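PDB 4QI8: lytic polysaccharide monooxygenase from Neurospora crassa, which probably cleaves cellulose by copper-dependent oxidation of its beta-1,4-glycosidic bonds, drawing on an electron donor and either O2 or hydrogen peroxide. Local coordinates for residues S37-I40 / Q44-H47; N90-E95 / S135-A140; Y103-T108 / T114-G119. All blocks are in the same frame, centred on the assembly; numbering follows the deposited sequence.

Contact 1 (S37-I40 / Q44-H47); sequences SQQI and QSTH
Gln39 and Ser45 make the direct side-chain meeting of this contact, and it is mostly one of van der Waals touch. The Ser45 hydroxyl rests alongside the middle of the glutamine chain, with OG 3.4 Å from Gln39 CG. Although Gln39 NE2 is 3.3 Å from Ser45 OG, the angle is too poor for a hydrogen bond. The amide finds its partner elsewhere: Gln39 NE2 and the backbone N of Ser45 both donate to Asp24 OD2, so one carboxylate oxygen ties the two segments together from outside. Beyond CG the glutamine is stretched out (chi2 180°), which carries its amide far enough to reach that acid. With an alanine in place of Gln39, Asp24 OD2 would probably keep the Ser45 N bond but lose its amide donor, and a gap would be likely beside the Ser45 hydroxyl.

A water supplies the polar link between the backbones. It donates to Gln38 O over 2.8 Å and accepts from Gln44 N over 3.0 Å, bridging the chain just before the short helix 39-42 to the chain just after it.

Bonds inside segment 37-40 shape the turn that leads into that helix. Ser37 OG is a capping acceptor for Gln39 N, at 2.9 Å and 152°, and Ile40 N reaches Ser37 O at 3.0 Å, closing the turn. The disulfide from Cys42 to Cys160 joins the helix to strand 155-166, which also carries the copper ligand Tyr157.

With no direct hydrogen bond across it, the contact depends on intermediaries: the two segments are coupled through a shared acid and a water.

Contact 2 (N90-E95 / S135-A140); sequences NSWTGE and SYLLRA
Trp92 O accepts a hydrogen bond from Arg21 NH2, and the same arginine also packs against Leu137, the residue that the Trp92 indole touches. Between the two segments themselves the contact is apolar. Leu137 sends its CD1 methyl to the benzo part of the indole, 3.8 Å from Trp92 CE3 and 3.9 Å from Trp92 CZ3. The approach is oblique, so the two side chains cross rather than stack. Both torsions contribute: Leu137 CD1 is anti to its own CA (chi2 174°), which puts that methyl at the far reach of the side chain, while Trp92 CG turns away from its backbone N (chi1 -164°) and swings the ring in over the strand.

The strand is 134-144 of the beta-sandwich characteristic of AA9 enzymes, and its side chains alternate between the two faces of the sheet. Leu138 points into the sandwich, against Ile62 and Tyr64 of strand 61-67, whereas Leu137 points to the other face, where the loop 90-95 lies across it. Trp92 also reaches Ala81 on the adjoining strand 76-82, so the indole spans two neighbouring strands.

The loop then folds back on its own tryptophan. Gly94 N sits 3.7 Å above the plane of the Trp92 ring, over its centre, in a left-handed backbone conformation (phi 85°). Having no side chain, Gly94 passes close above the leucine: its CA is 4.4 Å from Leu137 CD1, and the carbonyl O of Thr93 comes to 4.0 Å from that same methyl.

Contact 3 (Y103-T108 / T114-G119); sequences YHEQPT and TWSSNG
Pro107 lies flat against the indole of Trp115, the two side chains running side by side in the same direction. Pro107 CB stands 3.5 Å from the centroid of the Trp115 six-membered ring and only 4° off its normal, a CH-pi contact, and Pro107 CD adds a touch at 3.6 Å to Trp115 CZ3. Glu105 meets the same ring quite differently: its OE2 lies in the indole plane, at the edge, 3.7 Å from Trp115 CE3. Tyr204 makes an edge-to-face pair with the indole.

Glu105 CG lies anti to the backbone N (chi1 -179°) and the chain stays extended beyond it, so its carboxylate arrives beside the turn formed by residues 115-118. There Ser117 N donates to Glu105 OE2 over 3.1 Å, coming from above the carboxylate plane. Water 2 donates to the same oxygen and to Gln106 O while accepting from Ser116 N. Weak hydroxyl bonds from Ser117 and Ser116 may add to this, though their protons have other acceptors within reach. Glu105 OE1 is taken by the backbone N of Met76, so both oxygens of this buried carboxylate are engaged.

Further out, the side chains of Thr108 and Thr114 cross at a slant, while their backbones pair: Thr108 N to Thr114 O is 2.9 Å and Thr114 N to Thr108 O is 3.1 Å.

This hydrogen-bonded antiparallel pair makes a small beta-hairpin of strands 108-109 and 113-114, which leads into a type I turn from Trp115 to Asn118. Through Met76, the glutamate ties that turn to the chain just after the copper ligand His72.

In the fold
Along the chain, contact 1 is complete before contact 2 opens, and contact 3 falls wholly between the two segments of contact 2. Contacts 1 and 2 are neighbours, their centres 12 Å apart: His47 NE2 bonds Asn90 O and Ile40 O bonds Arg139 NH2, so helix 39-42 is bonded to strand 134-144 and the loop after it to loop 90-95. Contact 3 lies across the centre of the chain, about 26 Å and 25 Å from the centres of contacts 1 and 2. Contacts 2 and 3 nevertheless reach the same mixed sheet, through strands 134-144 and 99-104. Loops at opposite sides of the copper enzyme are thus set on one shared beta framework.

Contact 1 (S37-I40 / Q44-H47)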
loop_
_atom_site.group_PDB
_atom_site.type_symbol
_atom_site.label_atom_id
_atom_site.label_comp_id
_atom_site.label_asym_id
_atom_site.label_seq_id
_atom_site.Cartn_x
_atom_site.Cartn_y
_atom_site.Cartn_z
ATOM N N SER A 37 -7.924 7.699 -10.680
ATOM C CA SER A 37 -8.905 6.628 -10.716
ATOM C C SER A 37 -9.261 6.132 -9.321
ATOM O O SER A 37 -8.418 6.113 -8.423
ATOM C CB SER A 37 -8.315 5.455 -11.501
ATOM O OG SER A 37 -9.156 4.323 -11.455
ATOM N N GLN A 38 -10.496 5.673 -9.153
ATOM C CA GLN A 38 -10.851 4.953 -7.936
ATOM C C GLN A 38 -9.936 3.749 -7.714
ATOM O O GLN A 38 -9.734 3.317 -6.580
ATOM C CB GLN A 38 -12.313 4.494 -7.969
ATOM C CG GLN A 38 -13.300 5.644 -8.001
ATOM C CD GLN A 38 -13.232 6.460 -6.736
ATOM O OE1 GLN A 38 -13.461 5.940 -5.642
ATOM N NE2 GLN A 38 -12.894 7.739 -6.866
ATOM N N GLN A 39 -9.410 3.177 -8.794
ATOM C CA GLN A 39 -8.501 2.046 -8.665
ATOM C C GLN A 39 -7.204 2.363 -7.916
ATOM O O GLN A 39 -6.556 1.446 -7.431
ATOM C CB GLN A 39 -8.184 1.441 -10.037
ATOM C CG GLN A 39 -9.359 0.729 -10.673
ATOM C CD GLN A 39 -9.009 0.155 -12.032
ATOM O OE1 GLN A 39 -8.288 0.777 -12.813
ATOM N NE2 GLN A 39 -9.484 -1.043 -12.304
ATOM N N ILE A 40 -6.842 3.637 -7.782
ATOM C CA ILE A 40 -5.609 3.981 -7.055
ATOM C C ILE A 40 -5.745 3.629 -5.577
ATOM O O ILE A 40 -4.756 3.520 -4.852
ATOM C CB ILE A 40 -5.194 5.458 -7.280
ATOM C CG1 ILE A 40 -3.691 5.689 -7.035
ATOM C CG2 ILE A 40 -6.027 6.379 -6.407
ATOM C CD1 ILE A 40 -2.791 5.024 -8.074
ATOM N N GLN A 44 -10.080 -1.378 -7.146
ATOM C CA GLN A 44 -11.429 -1.857 -7.431
ATOM C C GLN A 44 -12.289 -0.738 -7.985
ATOM O O GLN A 44 -12.674 0.180 -7.265
ATOM C CB GLN A 44 -12.106 -2.417 -6.185
ATOM C CG GLN A 44 -11.468 -3.667 -5.617
ATOM C CD GLN A 44 -12.330 -4.282 -4.527
ATOM O OE1 GLN A 44 -12.960 -3.561 -3.741
ATOM N NE2 GLN A 44 -12.378 -5.614 -4.478
ATOM N N SER A 45 -12.645 -0.826 -9.259
ATOM C CA SER A 45 -13.619 0.117 -9.794
ATOM C C SER A 45 -15.007 -0.125 -9.199
ATOM O O SER A 45 -15.786 0.811 -9.038
ATOM C CB SER A 45 -13.707 0.027 -11.308
ATOM O OG SER A 45 -12.464 0.304 -11.908
ATOM N N THR A 46 -15.320 -1.390 -8.928
ATOM C CA THR A 46 -16.542 -1.781 -8.226
ATOM C C THR A 46 -16.085 -2.381 -6.902
ATOM O O THR A 46 -15.411 -3.401 -6.894
ATOM C CB THR A 46 -17.372 -2.839 -9.030
ATOM O OG1 THR A 46 -17.766 -2.299 -10.297
ATOM C CG2 THR A 46 -18.616 -3.282 -8.267
ATOM N N HIS A 47 -16.456 -1.756 -5.788
ATOM C CA HIS A 47 -16.095 -2.267 -4.472
ATOM C C HIS A 47 -16.608 -3.680 -4.282
ATOM O O HIS A 47 -17.767 -3.961 -4.592
ATOM C CB HIS A 47 -16.696 -1.365 -3.394
ATOM C CG HIS A 47 -16.749 -1.993 -2.037
ATOM N ND1 HIS A 47 -15.653 -2.061 -1.204
ATOM C CD2 HIS A 47 -17.769 -2.584 -1.372
ATOM C CE1 HIS A 47 -15.999 -2.669 -0.085
ATOM N NE2 HIS A 47 -17.276 -2.993 -0.159
HETATM O O HOH W 1 -10.305 0.969 -5.212
#

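Contact 2 (N90-E95 / S135-A140)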
loop_
_atom_site.group_PDB
_atom_site.type_symbol
_atom_site.label_atom_id
_atom_site.label_comp_id
_atom_site.label_asym_id
_atom_site.label_seq_id
_atom_site.Cartn_x
_atom_site.Cartn_y
_atom_site.Cartn_z
ATOM N N ASN A 90 -16.777 -4.687 5.770
ATOM C CA ASN A 90 -17.080 -5.251 4.454
ATOM C C ASN A 90 -17.674 -4.216 3.520
ATOM O O ASN A 90 -17.504 -4.301 2.311
ATOM C CB ASN A 90 -18.068 -6.412 4.557
ATOM C CG ASN A 90 -17.444 -7.689 5.077
ATOM O OD1 ASN A 90 -16.229 -7.861 5.064
ATOM N ND2 ASN A 90 -18.294 -8.601 5.531
ATOM N N SER A 91 -18.368 -3.237 4.084
ATOM C CA SER A 91 -19.079 -2.245 3.288
ATOM C C SER A 91 -18.275 -0.948 3.101
ATOM O O SER A 91 -18.641 -0.102 2.293
ATOM C CB SER A 91 -20.439 -1.938 3.933
ATOM O OG SER A 91 -21.251 -3.107 4.045
ATOM N N TRP A 92 -17.182 -0.797 3.840
ATOM C CA TRP A 92 -16.486 0.492 3.893
ATOM C C TRP A 92 -15.419 0.605 2.808
ATOM O O TRP A 92 -14.491 -0.195 2.753
ATOM C CB TRP A 92 -15.859 0.679 5.266
ATOM C CG TRP A 92 -15.440 2.080 5.577
ATOM C CD1 TRP A 92 -16.252 3.158 5.771
ATOM C CD2 TRP A 92 -14.102 2.554 5.761
ATOM N NE1 TRP A 92 -15.505 4.275 6.066
ATOM C CE2 TRP A 92 -14.180 3.932 6.064
ATOM C CE3 TRP A 92 -12.846 1.950 5.712
ATOM C CZ2 TRP A 92 -13.050 4.702 6.320
ATOM C CZ3 TRP A 92 -11.728 2.718 5.966
ATOM C CH2 TRP A 92 -11.836 4.074 6.279
ATOM N N THR A 93 -15.539 1.602 1.938
ATOM C CA THR A 93 -14.605 1.728 0.817
ATOM C C THR A 93 -13.324 2.498 1.164
ATOM O O THR A 93 -12.311 2.359 0.483
ATOM C CB THR A 93 -15.274 2.406 -0.381
ATOM O OG1 THR A 93 -15.629 3.741 -0.020
ATOM C CG2 THR A 93 -16.524 1.650 -0.790
ATOM N N GLY A 94 -13.361 3.308 2.216
ATOM C CA GLY A 94 -12.200 4.090 2.600
ATOM C C GLY A 94 -12.102 5.390 1.837
ATOM O O GLY A 94 -11.022 5.803 1.430
ATOM N N GLU A 95 -13.234 6.054 1.653
ATOM C CA GLU A 95 -13.217 7.369 1.012
ATOM C C GLU A 95 -12.930 8.490 2.006
ATOM O O GLU A 95 -13.042 8.310 3.221
ATOM C CB GLU A 95 -14.486 7.584 0.199
ATOM C CG GLU A 95 -14.479 6.594 -0.972
ATOM C CD GLU A 95 -15.663 6.685 -1.912
ATOM O OE1 GLU A 95 -15.549 7.379 -2.948
ATOM O OE2 GLU A 95 -16.687 6.021 -1.647
ATOM N N SER A 135 -11.445 -2.002 13.262
ATOM C CA SER A 135 -11.279 -2.568 11.930
ATOM C C SER A 135 -10.531 -1.585 11.048
ATOM O O SER A 135 -10.753 -0.380 11.146
ATOM C CB SER A 135 -12.634 -2.896 11.325
ATOM O OG SER A 135 -13.306 -3.873 12.099
ATOM N N TYR A 136 -9.667 -2.115 10.187
ATOM C CA TYR A 136 -8.811 -1.301 9.332
ATOM C C TYR A 136 -8.680 -1.903 7.942
ATOM O O TYR A 136 -8.714 -3.131 7.778
ATOM C CB TYR A 136 -7.386 -1.230 9.884
ATOM C CG TYR A 136 -7.146 -0.298 11.051
ATOM C CD1 TYR A 136 -7.508 -0.657 12.348
ATOM C CD2 TYR A 136 -6.518 0.923 10.861
ATOM C CE1 TYR A 136 -7.265 0.186 13.417
ATOM C CE2 TYR A 136 -6.264 1.772 11.922
ATOM C CZ TYR A 136 -6.627 1.395 13.196
ATOM O OH TYR A 136 -6.361 2.272 14.225
ATOM N N LEU A 137 -8.476 -1.034 6.952
ATOM C CA LEU A 137 -7.921 -1.451 5.683
ATOM C C LEU A 137 -6.421 -1.203 5.694
ATOM O O LEU A 137 -5.961 -0.158 6.176
ATOM C CB LEU A 137 -8.549 -0.671 4.533
ATOM C CG LEU A 137 -10.059 -0.859 4.390
ATOM C CD1 LEU A 137 -10.615 0.061 3.309
ATOM C CD2 LEU A 137 -10.382 -2.298 4.060
ATOM N N LEU A 138 -5.678 -2.159 5.134
ATOM C CA LEU A 138 -4.245 -2.035 4.918
ATOM C C LEU A 138 -4.003 -2.038 3.421
ATOM O O LEU A 138 -4.240 -3.044 2.755
ATOM C CB LEU A 138 -3.492 -3.182 5.583
ATOM C CG LEU A 138 -1.987 -3.255 5.304
ATOM C CD1 LEU A 138 -1.215 -2.048 5.819
ATOM C CD2 LEU A 138 -1.435 -4.531 5.897
ATOM N N ARG A 139 -3.594 -0.888 2.896
ATOM C CA ARG A 139 -3.328 -0.722 1.476
ATOM C C ARG A 139 -1.854 -0.985 1.201
ATOM O O ARG A 139 -0.982 -0.362 1.806
ATOM C CB ARG A 139 -3.711 0.695 1.034
ATOM C CG ARG A 139 -3.382 1.046 -0.404
ATOM C CD ARG A 139 -3.834 2.466 -0.708
ATOM N NE ARG A 139 -3.525 2.871 -2.077
ATOM C CZ ARG A 139 -2.346 3.324 -2.477
ATOM N NH1 ARG A 139 -1.360 3.472 -1.597
ATOM N NH2 ARG A 139 -2.154 3.643 -3.748
ATOM N N ALA A 140 -1.601 -1.898 0.263
ATOM C CA ALA A 140 -0.270 -2.209 -0.245
ATOM C C ALA A 140 -0.120 -1.584 -1.612
ATOM O O ALA A 140 -1.021 -1.702 -2.440
ATOM C CB ALA A 140 -0.108 -3.710 -0.374
#

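Contact 3 (Y103-T108 / T114-G119)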
loop_
_atom_site.group_PDB
_atom_site.type_symbol
_atom_site.label_atom_id
_atom_site.label_comp_id
_atom_site.label_asym_id
_atom_site.label_seq_id
_atom_site.Cartn_x
_atom_site.Cartn_y
_atom_site.Cartn_z
ATOM N N TYR A 103 4.657 2.965 6.196
ATOM C CA TYR A 103 5.946 2.555 5.664
ATOM C C TYR A 103 6.109 3.116 4.265
ATOM O O TYR A 103 5.168 3.081 3.471
ATOM C CB TYR A 103 6.051 1.020 5.597
ATOM C CG TYR A 103 7.295 0.541 4.871
ATOM C CD1 TYR A 103 7.285 0.308 3.504
ATOM C CD2 TYR A 103 8.488 0.335 5.554
ATOM C CE1 TYR A 103 8.422 -0.102 2.841
ATOM C CE2 TYR A 103 9.638 -0.080 4.897
ATOM C CZ TYR A 103 9.599 -0.304 3.543
ATOM O OH TYR A 103 10.738 -0.717 2.881
ATOM N N HIS A 104 7.309 3.585 3.949
ATOM C CA HIS A 104 7.704 3.739 2.560
ATOM C C HIS A 104 9.168 3.391 2.377
ATOM O O HIS A 104 9.987 3.551 3.282
ATOM C CB HIS A 104 7.316 5.105 1.962
ATOM C CG HIS A 104 7.997 6.308 2.547
ATOM N ND1 HIS A 104 7.470 7.561 2.355
ATOM C CD2 HIS A 104 9.148 6.484 3.244
ATOM C CE1 HIS A 104 8.252 8.460 2.921
ATOM N NE2 HIS A 104 9.276 7.834 3.474
ATOM N N GLU A 105 9.473 2.899 1.187
ATOM C CA GLU A 105 10.804 2.410 0.862
ATOM C C GLU A 105 11.674 3.501 0.258
ATOM O O GLU A 105 11.262 4.190 -0.670
ATOM C CB GLU A 105 10.662 1.268 -0.142
ATOM C CG GLU A 105 11.971 0.632 -0.559
ATOM C CD GLU A 105 11.783 -0.528 -1.527
ATOM O OE1 GLU A 105 10.633 -1.008 -1.693
ATOM O OE2 GLU A 105 12.802 -0.961 -2.116
ATOM N N GLN A 106 12.889 3.638 0.780
ATOM C CA GLN A 106 13.926 4.443 0.150
ATOM C C GLN A 106 14.905 3.537 -0.578
ATOM O O GLN A 106 15.293 2.502 -0.047
ATOM C CB GLN A 106 14.684 5.253 1.200
ATOM C CG GLN A 106 13.991 6.540 1.581
ATOM C CD GLN A 106 14.226 7.631 0.556
ATOM O OE1 GLN A 106 15.350 8.116 0.402
ATOM N NE2 GLN A 106 13.171 8.031 -0.147
ATOM N N PRO A 107 15.337 3.931 -1.782
ATOM C CA PRO A 107 16.371 3.164 -2.473
ATOM C C PRO A 107 17.736 3.405 -1.864
ATOM O O PRO A 107 17.924 4.360 -1.109
ATOM C CB PRO A 107 16.344 3.754 -3.880
ATOM C CG PRO A 107 15.967 5.192 -3.661
ATOM C CD PRO A 107 15.012 5.180 -2.493
ATOM N N THR A 108 18.670 2.532 -2.199
ATOM C CA THR A 108 20.072 2.784 -1.974
ATOM C C THR A 108 20.599 3.571 -3.169
ATOM O O THR A 108 20.287 3.260 -4.324
ATOM C CB THR A 108 20.818 1.457 -1.815
ATOM O OG1 THR A 108 20.313 0.756 -0.675
ATOM C CG2 THR A 108 22.314 1.673 -1.681
ATOM N N THR A 114 19.166 1.097 -6.260
ATOM C CA THR A 114 18.796 -0.291 -5.994
ATOM C C THR A 114 17.732 -0.324 -4.911
ATOM O O THR A 114 17.731 0.484 -3.973
ATOM C CB THR A 114 20.004 -1.153 -5.625
ATOM O OG1 THR A 114 20.693 -0.557 -4.530
ATOM C CG2 THR A 114 20.964 -1.277 -6.810
ATOM N N TRP A 115 16.804 -1.245 -5.081
ATOM C CA TRP A 115 15.613 -1.318 -4.257
ATOM C C TRP A 115 15.573 -2.657 -3.547
ATOM O O TRP A 115 15.645 -3.707 -4.187
ATOM C CB TRP A 115 14.376 -1.149 -5.139
ATOM C CG TRP A 115 14.398 0.115 -5.969
ATOM C CD1 TRP A 115 14.953 0.271 -7.208
ATOM C CD2 TRP A 115 13.832 1.393 -5.620
ATOM N NE1 TRP A 115 14.770 1.565 -7.648
ATOM C CE2 TRP A 115 14.091 2.272 -6.691
ATOM C CE3 TRP A 115 13.144 1.877 -4.501
ATOM C CZ2 TRP A 115 13.682 3.605 -6.676
ATOM C CZ3 TRP A 115 12.742 3.201 -4.487
ATOM C CH2 TRP A 115 12.993 4.047 -5.578
ATOM N N SER A 116 15.443 -2.626 -2.225
ATOM C CA SER A 116 15.358 -3.852 -1.449
ATOM C C SER A 116 14.116 -4.657 -1.793
ATOM O O SER A 116 14.082 -5.850 -1.521
ATOM C CB SER A 116 15.374 -3.555 0.048
ATOM O OG SER A 116 14.222 -2.824 0.426
ATOM N N SER A 117 13.106 -4.035 -2.392
ATOM C CA SER A 117 11.914 -4.784 -2.779
ATOM C C SER A 117 12.173 -5.704 -3.970
ATOM O O SER A 117 11.376 -6.612 -4.231
ATOM C CB SER A 117 10.751 -3.836 -3.078
ATOM O OG SER A 117 11.108 -2.888 -4.060
ATOM N N ASN A 118 13.288 -5.500 -4.678
ATOM C CA ASN A 118 13.596 -6.314 -5.845
ATOM C C ASN A 118 13.760 -7.773 -5.470
ATOM O O ASN A 118 14.580 -8.119 -4.606
ATOM C CB ASN A 118 14.896 -5.846 -6.491
ATOM C CG ASN A 118 15.090 -6.408 -7.877
ATOM O OD1 ASN A 118 14.125 -6.781 -8.554
ATOM N ND2 ASN A 118 16.344 -6.475 -8.314
ATOM N N GLY A 119 12.975 -8.622 -6.131
ATOM C CA GLY A 119 13.049 -10.055 -5.939
ATOM C C GLY A 119 12.309 -10.563 -4.725
ATOM O O GLY A 119 12.364 -11.758 -4.433
HETATM O O HOH W 2 15.164 0.080 -1.283
HETATM O O HOH W 3 18.057 -0.652 -0.924
#